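Local coordinates for protein CG4930 (Drosophila melanogaster, PDB 3ISM) that inhibits the nuclease EndoG by binding it in a complex, consistent with a probable ribonuclease inhibitor activity, at residues R67-W71 with W110-L114; P32-Q37 with Q90-Y95; N23-I27 with R61-A66. The protein carries 1 engineered substitution. All coordinates share one frame; numbering follows the deposited sequence.

From the N terminus, the loop residues 23-27 run along helix 52-75 at 61-66, and interaction 3 thereby closes a loop that holds helix 32-43. Interaction 2 opens within that loop, at 32-37, and closes beyond it at 90-95 on helix 81-102, so the two cross. Interaction 1 starts further along helix 52-75, at 67-71, after interaction 3 has closed, and reaches helix 104-120 at 110-114; it crosses interaction 2. Helix 52-75 thus serves interactions 1 and 3, while L91 and L92 of helix 81-102 pack on I70. Together the contacts tie the N-terminal loop and four helices into one all-helical bundle.

Interaction 1 (R67-W71 with W110-L114)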
ATOM      1  N   ARG C  67     -27.304 -32.532  -2.115  1.00 28.48           N
ATOM      2  CA  ARG C  67     -28.725 -32.481  -1.744  1.00 28.98           C
ATOM      3  C   ARG C  67     -29.457 -33.810  -1.959  1.00 28.89           C
ATOM      4  O   ARG C  67     -30.315 -34.182  -1.151  1.00 28.57           O
ATOM      5  CB  ARG C  67     -29.460 -31.375  -2.502  1.00 28.54           C
ATOM      6  CG  ARG C  67     -29.045 -29.991  -2.088  1.00 30.42           C
ATOM      7  CD  ARG C  67     -29.943 -28.921  -2.689  1.00 29.73           C
ATOM      8  NE  ARG C  67     -30.010 -28.970  -4.142  1.00 31.19           N
ATOM      9  CZ  ARG C  67     -29.210 -28.270  -4.939  1.00 32.99           C
ATOM     10  NH1 ARG C  67     -28.278 -27.488  -4.410  1.00 30.80           N
ATOM     11  NH2 ARG C  67     -29.337 -28.364  -6.261  1.00 31.55           N
ATOM     12  N   ASP C  68     -29.133 -34.493  -3.057  1.00 29.57           N
ATOM     13  CA  ASP C  68     -29.729 -35.796  -3.397  1.00 29.81           C
ATOM     14  C   ASP C  68     -29.429 -36.834  -2.317  1.00 29.47           C
ATOM     15  O   ASP C  68     -30.323 -37.509  -1.820  1.00 29.18           O
ATOM     16  CB  ASP C  68     -29.177 -36.287  -4.735  1.00 30.41           C
ATOM     17  CG  ASP C  68     -29.644 -37.698  -5.089  1.00 33.56           C
ATOM     18  OD1 ASP C  68     -30.865 -37.975  -5.004  1.00 36.72           O
ATOM     19  OD2 ASP C  68     -28.792 -38.537  -5.465  1.00 37.94           O
ATOM     20  N   VAL C  69     -28.152 -36.932  -1.963  1.00 29.31           N
ATOM     21  CA  VAL C  69     -27.658 -37.876  -0.976  1.00 29.16           C
ATOM     22  C   VAL C  69     -28.199 -37.598   0.437  1.00 28.90           C
ATOM     23  O   VAL C  69     -28.572 -38.524   1.152  1.00 29.07           O
ATOM     24  CB  VAL C  69     -26.098 -37.918  -1.017  1.00 28.95           C
ATOM     25  CG1 VAL C  69     -25.520 -38.516   0.236  1.00 28.70           C
ATOM     26  CG2 VAL C  69     -25.647 -38.722  -2.217  1.00 29.92           C
ATOM     27  N   ILE C  70     -28.251 -36.331   0.831  1.00 28.90           N
ATOM     28  CA  ILE C  70     -28.824 -35.966   2.123  1.00 29.05           C
ATOM     29  C   ILE C  70     -30.283 -36.442   2.209  1.00 29.66           C
ATOM     30  O   ILE C  70     -30.714 -36.991   3.230  1.00 29.38           O
ATOM     31  CB  ILE C  70     -28.762 -34.454   2.363  1.00 28.53           C
ATOM     32  CG1 ILE C  70     -27.321 -34.007   2.652  1.00 28.45           C
ATOM     33  CG2 ILE C  70     -29.666 -34.063   3.549  1.00 28.42           C
ATOM     34  CD1 ILE C  70     -27.036 -32.519   2.364  1.00 24.95           C
ATOM     35  N   TRP C  71     -31.022 -36.236   1.121  1.00 29.77           N
ATOM     36  CA  TRP C  71     -32.422 -36.620   1.044  1.00 30.61           C
ATOM     37  C   TRP C  71     -32.566 -38.136   1.169  1.00 30.27           C
ATOM     38  O   TRP C  71     -33.407 -38.629   1.923  1.00 30.37           O
ATOM     39  CB  TRP C  71     -33.042 -36.127  -0.273  1.00 30.97           C
ATOM     40  CG  TRP C  71     -34.540 -36.178  -0.280  1.00 32.38           C
ATOM     41  CD1 TRP C  71     -35.325 -37.268  -0.559  1.00 32.94           C
ATOM     42  CD2 TRP C  71     -35.442 -35.092  -0.015  1.00 32.94           C
ATOM     43  NE1 TRP C  71     -36.651 -36.928  -0.469  1.00 33.47           N
ATOM     44  CE2 TRP C  71     -36.753 -35.601  -0.141  1.00 33.99           C
ATOM     45  CE3 TRP C  71     -35.267 -33.741   0.312  1.00 33.85           C
ATOM     46  CZ2 TRP C  71     -37.890 -34.804   0.046  1.00 33.72           C
ATOM     47  CZ3 TRP C  71     -36.397 -32.949   0.505  1.00 33.38           C
ATOM     48  CH2 TRP C  71     -37.690 -33.484   0.368  1.00 33.27           C
ATOM     49  N   TRP C 110     -34.266 -25.124  -1.092  1.00 31.57           N
ATOM     50  CA  TRP C 110     -34.310 -26.566  -0.876  1.00 31.09           C
ATOM     51  C   TRP C 110     -34.489 -26.935   0.602  1.00 30.15           C
ATOM     52  O   TRP C 110     -35.161 -27.912   0.937  1.00 30.37           O
ATOM     53  CB  TRP C 110     -33.052 -27.211  -1.451  1.00 30.89           C
ATOM     54  CG  TRP C 110     -32.899 -28.670  -1.111  1.00 31.27           C
ATOM     55  CD1 TRP C 110     -33.529 -29.729  -1.710  1.00 30.66           C
ATOM     56  CD2 TRP C 110     -32.039 -29.227  -0.112  1.00 30.54           C
ATOM     57  NE1 TRP C 110     -33.122 -30.908  -1.133  1.00 30.35           N
ATOM     58  CE2 TRP C 110     -32.204 -30.629  -0.153  1.00 30.46           C
ATOM     59  CE3 TRP C 110     -31.146 -28.675   0.820  1.00 31.56           C
ATOM     60  CZ2 TRP C 110     -31.514 -31.483   0.697  1.00 29.86           C
ATOM     61  CZ3 TRP C 110     -30.451 -29.534   1.666  1.00 30.56           C
ATOM     62  CH2 TRP C 110     -30.643 -30.919   1.597  1.00 30.96           C
ATOM     63  N   ILE C 111     -33.892 -26.143   1.482  1.00 29.04           N
ATOM     64  CA  ILE C 111     -33.955 -26.439   2.904  1.00 28.00           C
ATOM     65  C   ILE C 111     -35.393 -26.341   3.450  1.00 27.95           C
ATOM     66  O   ILE C 111     -35.726 -27.016   4.397  1.00 27.68           O
ATOM     67  CB  ILE C 111     -32.932 -25.587   3.716  1.00 27.55           C
ATOM     68  CG1 ILE C 111     -32.602 -26.266   5.050  1.00 26.95           C
ATOM     69  CG2 ILE C 111     -33.398 -24.127   3.879  1.00 26.18           C
ATOM     70  CD1 ILE C 111     -31.819 -27.556   4.901  1.00 24.70           C
ATOM     71  N   VAL C 112     -36.234 -25.523   2.818  1.00 27.95           N
ATOM     72  CA  VAL C 112     -37.658 -25.420   3.169  1.00 28.46           C
ATOM     73  C   VAL C 112     -38.413 -26.719   2.833  1.00 28.49           C
ATOM     74  O   VAL C 112     -39.210 -27.225   3.640  1.00 28.38           O
ATOM     75  CB  VAL C 112     -38.324 -24.218   2.437  1.00 28.34           C
ATOM     76  CG1 VAL C 112     -39.831 -24.261   2.560  1.00 28.08           C
ATOM     77  CG2 VAL C 112     -37.769 -22.897   2.964  1.00 29.48           C
ATOM     78  N   LYS C 113     -38.164 -27.253   1.641  1.00 28.65           N
ATOM     79  CA  LYS C 113     -38.738 -28.548   1.260  1.00 29.07           C
ATOM     80  C   LYS C 113     -38.237 -29.671   2.160  1.00 28.50           C
ATOM     81  O   LYS C 113     -39.009 -30.554   2.532  1.00 28.84           O
ATOM     82  CB  LYS C 113     -38.439 -28.877  -0.202  1.00 29.55           C
ATOM     83  CG  LYS C 113     -39.054 -27.910  -1.214  1.00 32.31           C
ATOM     84  CD  LYS C 113     -38.266 -27.945  -2.529  1.00 35.84           C
ATOM     85  CE  LYS C 113     -38.909 -27.039  -3.601  1.00 40.11           C
ATOM     86  NZ  LYS C 113     -38.043 -26.854  -4.836  1.00 38.23           N
ATOM     87  N   LEU C 114     -36.945 -29.642   2.502  1.00 28.56           N
ATOM     88  CA  LEU C 114     -36.374 -30.637   3.410  1.00 27.92           C
ATOM     89  C   LEU C 114     -37.065 -30.589   4.769  1.00 27.68           C
ATOM     90  O   LEU C 114     -37.478 -31.621   5.283  1.00 27.18           O
ATOM     91  CB  LEU C 114     -34.858 -30.477   3.557  1.00 27.67           C
ATOM     92  CG  LEU C 114     -34.178 -31.540   4.437  1.00 29.10           C
ATOM     93  CD1 LEU C 114     -34.087 -32.878   3.701  1.00 31.12           C
ATOM     94  CD2 LEU C 114     -32.810 -31.123   4.887  1.00 28.06           C
TER
HETATM   95  O   HOH W   1     -33.158 -33.458  -2.692  1.00 36.58           O
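R67 lays its aliphatic chain over one face of the W110 indole. Its CD stands 3.5 Å from the centroid of the five-membered ring, a CH-pi contact, while CB and CG run on above the ring fusion. A bend at chi3 turns NE and the guanidinium off the ring, their plane 57° from that of the indole; the cation-pi attraction is long and at most weak. At the edge of the indole, near its plane, I70 CG2 meets CH2 of the six-membered ring of W110 at 3.8 Å. W71 completes the first shell: its CE3 lies 3.7 Å from L114 CD1, and its six-membered ring meets the W110 pyrrole obliquely, planes 50° apart. One water accepts the indole N-H of W110, 3.0 Å from NE1, and gives a weak bond to R67 O. Further out, R67 NH1 is hydrogen-bonded to Y95 OH, L92 of helix 81-102 packs on both I70 and W110, and F75 meets W71 edge-to-face. The segments run nearly parallel, at 10°, with axes 12.0 Å apart, a wide spacing spanned by the two tryptophans. The chemistry is therefore mainly apolar: arginine methylenes cover the indole, and water satisfies its one N-H.

Interaction 2 (P32-Q37 with Q90-Y95)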
ATOM      1  N   PRO C  32     -19.830 -39.873   2.716  1.00 31.25           N
ATOM      2  CA  PRO C  32     -20.422 -38.803   1.903  1.00 31.01           C
ATOM      3  C   PRO C  32     -19.688 -37.488   2.005  1.00 30.96           C
ATOM      4  O   PRO C  32     -19.435 -36.847   0.979  1.00 30.90           O
ATOM      5  CB  PRO C  32     -21.832 -38.640   2.490  1.00 31.00           C
ATOM      6  CG  PRO C  32     -22.104 -39.914   3.204  1.00 31.48           C
ATOM      7  CD  PRO C  32     -20.785 -40.403   3.706  1.00 31.03           C
ATOM      8  N   VAL C  33     -19.364 -37.085   3.230  1.00 30.46           N
ATOM      9  CA  VAL C  33     -18.709 -35.810   3.480  1.00 30.34           C
ATOM     10  C   VAL C  33     -17.357 -35.773   2.771  1.00 30.18           C
ATOM     11  O   VAL C  33     -17.029 -34.774   2.139  1.00 29.96           O
ATOM     12  CB  VAL C  33     -18.523 -35.544   4.992  1.00 30.85           C
ATOM     13  CG1 VAL C  33     -17.896 -34.161   5.237  1.00 31.30           C
ATOM     14  CG2 VAL C  33     -19.850 -35.661   5.724  1.00 30.92           C
ATOM     15  N   LYS C  34     -16.592 -36.863   2.861  1.00 29.67           N
ATOM     16  CA  LYS C  34     -15.282 -36.948   2.181  1.00 29.86           C
ATOM     17  C   LYS C  34     -15.384 -36.860   0.649  1.00 29.27           C
ATOM     18  O   LYS C  34     -14.657 -36.092   0.021  1.00 29.40           O
ATOM     19  CB  LYS C  34     -14.513 -38.200   2.622  1.00 29.47           C
ATOM     20  CG  LYS C  34     -13.402 -38.657   1.671  1.00 30.78           C
ATOM     21  CD  LYS C  34     -12.830 -40.017   2.091  1.00 30.94           C
ATOM     22  CE  LYS C  34     -11.999 -40.633   0.971  1.00 32.89           C
ATOM     23  NZ  LYS C  34     -11.105 -41.720   1.472  1.00 33.17           N
ATOM     24  N   ASP C  35     -16.293 -37.635   0.054  1.00 29.26           N
ATOM     25  CA  ASP C  35     -16.578 -37.531  -1.389  1.00 28.49           C
ATOM     26  C   ASP C  35     -16.960 -36.100  -1.784  1.00 28.35           C
ATOM     27  O   ASP C  35     -16.500 -35.588  -2.807  1.00 27.69           O
ATOM     28  CB  ASP C  35     -17.705 -38.486  -1.799  1.00 28.77           C
ATOM     29  CG  ASP C  35     -17.311 -39.953  -1.692  1.00 28.92           C
ATOM     30  OD1 ASP C  35     -16.103 -40.260  -1.546  1.00 30.14           O
ATOM     31  OD2 ASP C  35     -18.219 -40.803  -1.768  1.00 28.36           O
ATOM     32  N   TYR C  36     -17.787 -35.465  -0.952  1.00 27.91           N
ATOM     33  CA  TYR C  36     -18.241 -34.100  -1.174  1.00 28.35           C
ATOM     34  C   TYR C  36     -17.070 -33.110  -1.126  1.00 28.81           C
ATOM     35  O   TYR C  36     -16.912 -32.299  -2.029  1.00 29.29           O
ATOM     36  CB  TYR C  36     -19.336 -33.682  -0.163  1.00 27.78           C
ATOM     37  CG  TYR C  36     -19.632 -32.192  -0.226  1.00 26.99           C
ATOM     38  CD1 TYR C  36     -20.469 -31.677  -1.203  1.00 25.51           C
ATOM     39  CD2 TYR C  36     -19.036 -31.297   0.672  1.00 26.37           C
ATOM     40  CE1 TYR C  36     -20.729 -30.304  -1.283  1.00 25.85           C
ATOM     41  CE2 TYR C  36     -19.288 -29.930   0.599  1.00 25.98           C
ATOM     42  CZ  TYR C  36     -20.137 -29.443  -0.386  1.00 26.16           C
ATOM     43  OH  TYR C  36     -20.380 -28.094  -0.486  1.00 25.74           O
ATOM     44  N   GLN C  37     -16.253 -33.213  -0.081  1.00 29.15           N
ATOM     45  CA  GLN C  37     -15.077 -32.370   0.105  1.00 29.23           C
ATOM     46  C   GLN C  37     -14.051 -32.509  -1.026  1.00 29.42           C
ATOM     47  O   GLN C  37     -13.363 -31.541  -1.352  1.00 29.11           O
ATOM     48  CB  GLN C  37     -14.416 -32.647   1.468  1.00 29.21           C
ATOM     49  CG  GLN C  37     -15.184 -32.060   2.670  1.00 28.95           C
ATOM     50  CD  GLN C  37     -14.573 -32.410   4.031  1.00 29.76           C
ATOM     51  OE1 GLN C  37     -14.136 -33.535   4.261  1.00 29.89           O
ATOM     52  NE2 GLN C  37     -14.561 -31.440   4.945  1.00 30.11           N
ATOM     53  N   GLN C  90     -23.816 -34.282   9.042  1.00 30.40           N
ATOM     54  CA  GLN C  90     -22.458 -33.857   8.710  1.00 30.77           C
ATOM     55  C   GLN C  90     -22.317 -33.312   7.291  1.00 29.92           C
ATOM     56  O   GLN C  90     -21.676 -32.290   7.089  1.00 30.53           O
ATOM     57  CB  GLN C  90     -21.477 -35.008   8.917  1.00 30.65           C
ATOM     58  CG  GLN C  90     -21.297 -35.423  10.368  1.00 31.61           C
ATOM     59  CD  GLN C  90     -20.221 -36.474  10.542  1.00 32.84           C
ATOM     60  OE1 GLN C  90     -19.249 -36.514   9.784  1.00 36.57           O
ATOM     61  NE2 GLN C  90     -20.373 -37.325  11.562  1.00 34.58           N
ATOM     62  N   LEU C  91     -22.899 -33.999   6.312  1.00 29.80           N
ATOM     63  CA  LEU C  91     -22.901 -33.514   4.920  1.00 29.48           C
ATOM     64  C   LEU C  91     -23.684 -32.200   4.798  1.00 29.04           C
ATOM     65  O   LEU C  91     -23.217 -31.262   4.145  1.00 29.03           O
ATOM     66  CB  LEU C  91     -23.441 -34.572   3.933  1.00 29.38           C
ATOM     67  CG  LEU C  91     -23.491 -34.189   2.430  1.00 29.65           C
ATOM     68  CD1 LEU C  91     -22.141 -33.745   1.925  1.00 25.24           C
ATOM     69  CD2 LEU C  91     -24.008 -35.338   1.574  1.00 28.89           C
ATOM     70  N   LEU C  92     -24.841 -32.117   5.451  1.00 28.26           N
ATOM     71  CA  LEU C  92     -25.649 -30.898   5.396  1.00 28.56           C
ATOM     72  C   LEU C  92     -24.879 -29.688   5.921  1.00 28.96           C
ATOM     73  O   LEU C  92     -24.877 -28.629   5.295  1.00 28.59           O
ATOM     74  CB  LEU C  92     -26.966 -31.067   6.160  1.00 28.80           C
ATOM     75  CG  LEU C  92     -28.004 -29.939   6.107  1.00 29.70           C
ATOM     76  CD1 LEU C  92     -28.390 -29.658   4.681  1.00 27.64           C
ATOM     77  CD2 LEU C  92     -29.236 -30.340   6.913  1.00 28.72           C
ATOM     78  N   GLU C  93     -24.232 -29.860   7.068  1.00 29.01           N
ATOM     79  CA  GLU C  93     -23.413 -28.820   7.666  1.00 30.53           C
ATOM     80  C   GLU C  93     -22.267 -28.351   6.753  1.00 29.95           C
ATOM     81  O   GLU C  93     -22.096 -27.160   6.530  1.00 29.98           O
ATOM     82  CB  GLU C  93     -22.847 -29.323   8.993  1.00 30.60           C
ATOM     83  CG  GLU C  93     -22.241 -28.239   9.823  1.00 34.82           C
ATOM     84  CD  GLU C  93     -22.451 -28.463  11.319  1.00 40.54           C
ATOM     85  OE1 GLU C  93     -22.623 -29.637  11.764  1.00 40.18           O
ATOM     86  OE2 GLU C  93     -22.448 -27.444  12.040  1.00 43.08           O
ATOM     87  N   GLU C  94     -21.482 -29.295   6.240  1.00 30.03           N
ATOM     88  CA  GLU C  94     -20.409 -28.975   5.292  1.00 29.96           C
ATOM     89  C   GLU C  94     -20.952 -28.305   4.033  1.00 29.13           C
ATOM     90  O   GLU C  94     -20.434 -27.267   3.593  1.00 28.72           O
ATOM     91  CB  GLU C  94     -19.633 -30.238   4.913  1.00 30.49           C
ATOM     92  CG  GLU C  94     -18.408 -30.001   4.031  1.00 32.75           C
ATOM     93  CD  GLU C  94     -17.241 -29.370   4.769  1.00 35.87           C
ATOM     94  OE1 GLU C  94     -17.119 -29.566   5.994  1.00 37.26           O
ATOM     95  OE2 GLU C  94     -16.430 -28.689   4.113  1.00 37.30           O
ATOM     96  N   TYR C  95     -22.005 -28.884   3.462  1.00 28.70           N
ATOM     97  CA  TYR C  95     -22.593 -28.314   2.248  1.00 28.05           C
ATOM     98  C   TYR C  95     -23.105 -26.874   2.475  1.00 28.21           C
ATOM     99  O   TYR C  95     -22.771 -25.969   1.687  1.00 27.73           O
ATOM    100  CB  TYR C  95     -23.638 -29.234   1.619  1.00 27.15           C
ATOM    101  CG  TYR C  95     -24.589 -28.526   0.684  1.00 27.28           C
ATOM    102  CD1 TYR C  95     -24.116 -27.716  -0.344  1.00 27.03           C
ATOM    103  CD2 TYR C  95     -25.965 -28.659   0.830  1.00 25.49           C
ATOM    104  CE1 TYR C  95     -24.993 -27.044  -1.180  1.00 27.06           C
ATOM    105  CE2 TYR C  95     -26.837 -28.003  -0.017  1.00 24.19           C
ATOM    106  CZ  TYR C  95     -26.343 -27.203  -1.017  1.00 25.49           C
ATOM    107  OH  TYR C  95     -27.190 -26.553  -1.871  1.00 26.60           O
TER
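P32, in the first turn of helix 32-43, touches L91 through its ring: CB lies 4.1 Å from L91 CD2. V33 comes closer, with CG2 set 3.5 Å from L91 N and also against Q90 CB, where the backbones approach most nearly, the CA atoms of V33 and L91 being 5.0 Å apart. One turn on, Y36 carries the largest share. Its CB meets L91 CD1 at 3.5 Å, CE2 lies 3.5 Å from E94 CG, and with CG anti to the backbone N (chi1 170°) the ring reaches across to helix 81-102, where OH arrives at the edge of the Y95 ring, near its plane. That hydroxyl is hydrogen-bonded to D98, one turn beyond Y95. Cutting this side chain back to an alanine is likely to open a gap beside L91 and E94 CG and to leave D98 without its hydroxyl partner. Q37 ends the segment, its amide crossing the E94 carboxylate with planes 72° apart and NE2 3.3 Å from E94 OE1. The two segments run in the same general direction, 24° apart, packing helix 32-43 side by side with helix 81-102 in the all-helical, Ku C-terminal-like region. P32, V33, Y36 and L91 form the apolar part; beside it, E94 OE2 makes a salt bridge to R94 of the CG8862 chain, so this carboxylate probably contributes to holding the complex together.

Interaction 3 (N23-I27 with R61-A66); sequences NDYTI and RTAAAA
Y25 packs against R61 where an extended loop runs along helix 52-75 of this all-helical fold, just before helix 32-43 begins. Two residues on, I27 sends CD1 to the helix backbone, 3.5 Å from A66 N, and against A65 CB, so the loop is held at two successive turns. From CB outward, the tyrosine meets the helix atom by atom. CB lies near R61 O and 4.3 Å from A65 CB. With CG anti to the carbonyl carbon, the ring turns one face to the helix, and R61 CB sits over its centre, 3.5 Å from the centroid and only 10° off the normal, a CH-pi contact. On one side of the ring, CD1 and CE1 approach T62 OG1 at the edge, near the ring plane; that hydroxyl is hydrogen-bonded to N58 O. On the other, CD2 and CE2 lie over the face of the R61 guanidinium, the two planes 56° apart. Farther out, CZ still lies under R61 CB, and OH is a little farther from it. R43 of helix 32-43 adds a cation-pi contact to Y25. Bends at chi2 and chi3 fold the arginine back over the tyrosine toward the start of the loop. There NH2 donates to N23 O at 2.8 Å, a bent bond of 132° with the donor above the carbonyl plane.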
ATOM      1  N   ASN C  23     -17.488 -35.224 -15.966  1.00 34.49           N
ATOM      2  CA  ASN C  23     -18.862 -34.783 -15.765  1.00 34.18           C
ATOM      3  C   ASN C  23     -19.659 -35.684 -14.784  1.00 33.89           C
ATOM      4  O   ASN C  23     -20.894 -35.721 -14.818  1.00 33.78           O
ATOM      5  CB  ASN C  23     -19.576 -34.625 -17.121  1.00 34.29           C
ATOM      6  CG  ASN C  23     -18.792 -33.743 -18.124  1.00 34.76           C
ATOM      7  OD1 ASN C  23     -17.725 -33.194 -17.815  1.00 34.96           O
ATOM      8  ND2 ASN C  23     -19.338 -33.609 -19.332  1.00 33.82           N
ATOM      9  N   ASP C  24     -18.938 -36.399 -13.916  1.00 33.22           N
ATOM     10  CA  ASP C  24     -19.547 -37.200 -12.851  1.00 32.89           C
ATOM     11  C   ASP C  24     -19.243 -36.603 -11.476  1.00 32.30           C
ATOM     12  O   ASP C  24     -18.090 -36.342 -11.139  1.00 32.17           O
ATOM     13  CB  ASP C  24     -19.067 -38.655 -12.896  1.00 32.97           C
ATOM     14  CG  ASP C  24     -19.906 -39.527 -13.820  1.00 33.94           C
ATOM     15  OD1 ASP C  24     -21.150 -39.398 -13.817  1.00 35.04           O
ATOM     16  OD2 ASP C  24     -19.319 -40.357 -14.542  1.00 34.49           O
ATOM     17  N   TYR C  25     -20.291 -36.390 -10.692  1.00 31.58           N
ATOM     18  CA  TYR C  25     -20.149 -35.842  -9.355  1.00 30.99           C
ATOM     19  C   TYR C  25     -20.710 -36.842  -8.369  1.00 30.33           C
ATOM     20  O   TYR C  25     -21.766 -36.633  -7.787  1.00 29.92           O
ATOM     21  CB  TYR C  25     -20.884 -34.507  -9.236  1.00 31.19           C
ATOM     22  CG  TYR C  25     -20.288 -33.411 -10.080  1.00 31.47           C
ATOM     23  CD1 TYR C  25     -19.502 -32.413  -9.503  1.00 30.84           C
ATOM     24  CD2 TYR C  25     -20.516 -33.361 -11.456  1.00 30.01           C
ATOM     25  CE1 TYR C  25     -18.958 -31.402 -10.277  1.00 30.86           C
ATOM     26  CE2 TYR C  25     -19.970 -32.365 -12.232  1.00 30.99           C
ATOM     27  CZ  TYR C  25     -19.195 -31.388 -11.638  1.00 31.39           C
ATOM     28  OH  TYR C  25     -18.663 -30.388 -12.418  1.00 32.75           O
ATOM     29  N   THR C  26     -19.984 -37.937  -8.200  1.00 29.84           N
ATOM     30  CA  THR C  26     -20.427 -39.052  -7.387  1.00 29.33           C
ATOM     31  C   THR C  26     -20.186 -38.809  -5.901  1.00 29.02           C
ATOM     32  O   THR C  26     -19.059 -38.579  -5.470  1.00 28.83           O
ATOM     33  CB  THR C  26     -19.695 -40.325  -7.811  1.00 29.24           C
ATOM     34  OG1 THR C  26     -19.872 -40.517  -9.217  1.00 29.94           O
ATOM     35  CG2 THR C  26     -20.223 -41.538  -7.066  1.00 29.66           C
ATOM     36  N   ILE C  27     -21.259 -38.854  -5.120  1.00 28.64           N
ATOM     37  CA  ILE C  27     -21.131 -38.851  -3.678  1.00 28.27           C
ATOM     38  C   ILE C  27     -21.713 -40.159  -3.145  1.00 28.95           C
ATOM     39  O   ILE C  27     -22.925 -40.364  -3.175  1.00 28.79           O
ATOM     40  CB  ILE C  27     -21.815 -37.616  -3.032  1.00 28.26           C
ATOM     41  CG1 ILE C  27     -21.146 -36.321  -3.521  1.00 28.19           C
ATOM     42  CG2 ILE C  27     -21.764 -37.716  -1.504  1.00 26.95           C
ATOM     43  CD1 ILE C  27     -21.830 -35.026  -3.060  1.00 27.79           C
ATOM     44  N   ARG C  61     -23.317 -28.380  -9.593  1.00 29.43           N
ATOM     45  CA  ARG C  61     -23.362 -29.834  -9.740  1.00 29.34           C
ATOM     46  C   ARG C  61     -22.916 -30.592  -8.485  1.00 28.80           C
ATOM     47  O   ARG C  61     -23.416 -31.666  -8.204  1.00 29.23           O
ATOM     48  CB  ARG C  61     -22.519 -30.298 -10.930  1.00 29.79           C
ATOM     49  CG  ARG C  61     -23.097 -29.987 -12.310  1.00 31.91           C
ATOM     50  CD  ARG C  61     -24.264 -30.913 -12.676  1.00 35.99           C
ATOM     51  NE  ARG C  61     -23.882 -32.330 -12.769  1.00 39.21           N
ATOM     52  CZ  ARG C  61     -23.311 -32.895 -13.836  1.00 40.31           C
ATOM     53  NH1 ARG C  61     -23.032 -32.172 -14.916  1.00 39.70           N
ATOM     54  NH2 ARG C  61     -23.006 -34.189 -13.819  1.00 40.55           N
ATOM     55  N   THR C  62     -21.957 -30.061  -7.747  1.00 28.18           N
ATOM     56  CA  THR C  62     -21.592 -30.677  -6.474  1.00 28.06           C
ATOM     57  C   THR C  62     -22.716 -30.520  -5.426  1.00 28.01           C
ATOM     58  O   THR C  62     -23.096 -31.485  -4.741  1.00 27.65           O
ATOM     59  CB  THR C  62     -20.245 -30.135  -5.929  1.00 27.73           C
ATOM     60  OG1 THR C  62     -19.245 -30.222  -6.959  1.00 28.04           O
ATOM     61  CG2 THR C  62     -19.799 -30.979  -4.736  1.00 27.34           C
ATOM     62  N   ALA C  63     -23.246 -29.301  -5.325  1.00 27.44           N
ATOM     63  CA  ALA C  63     -24.365 -29.012  -4.449  1.00 27.38           C
ATOM     64  C   ALA C  63     -25.551 -29.948  -4.706  1.00 27.28           C
ATOM     65  O   ALA C  63     -26.153 -30.455  -3.758  1.00 27.21           O
ATOM     66  CB  ALA C  63     -24.799 -27.564  -4.626  1.00 26.82           C
ATOM     67  N   ALA C  64     -25.886 -30.161  -5.979  1.00 27.37           N
ATOM     68  CA  ALA C  64     -27.055 -30.959  -6.357  1.00 27.90           C
ATOM     69  C   ALA C  64     -26.863 -32.414  -5.965  1.00 28.27           C
ATOM     70  O   ALA C  64     -27.804 -33.081  -5.512  1.00 29.32           O
ATOM     71  CB  ALA C  64     -27.357 -30.835  -7.866  1.00 27.50           C
ATOM     72  N   ALA C  65     -25.643 -32.909  -6.122  1.00 28.06           N
ATOM     73  CA  ALA C  65     -25.321 -34.265  -5.685  1.00 28.09           C
ATOM     74  C   ALA C  65     -25.397 -34.403  -4.151  1.00 28.08           C
ATOM     75  O   ALA C  65     -25.872 -35.419  -3.622  1.00 27.33           O
ATOM     76  CB  ALA C  65     -23.941 -34.662  -6.193  1.00 28.13           C
ATOM     77  N   ALA C  66     -24.931 -33.372  -3.449  1.00 27.87           N
ATOM     78  CA  ALA C  66     -25.004 -33.351  -1.994  1.00 27.88           C
ATOM     79  C   ALA C  66     -26.451 -33.356  -1.511  1.00 28.13           C
ATOM     80  O   ALA C  66     -26.790 -34.124  -0.620  1.00 28.51           O
ATOM     81  CB  ALA C  66     -24.243 -32.166  -1.424  1.00 27.69           C
TER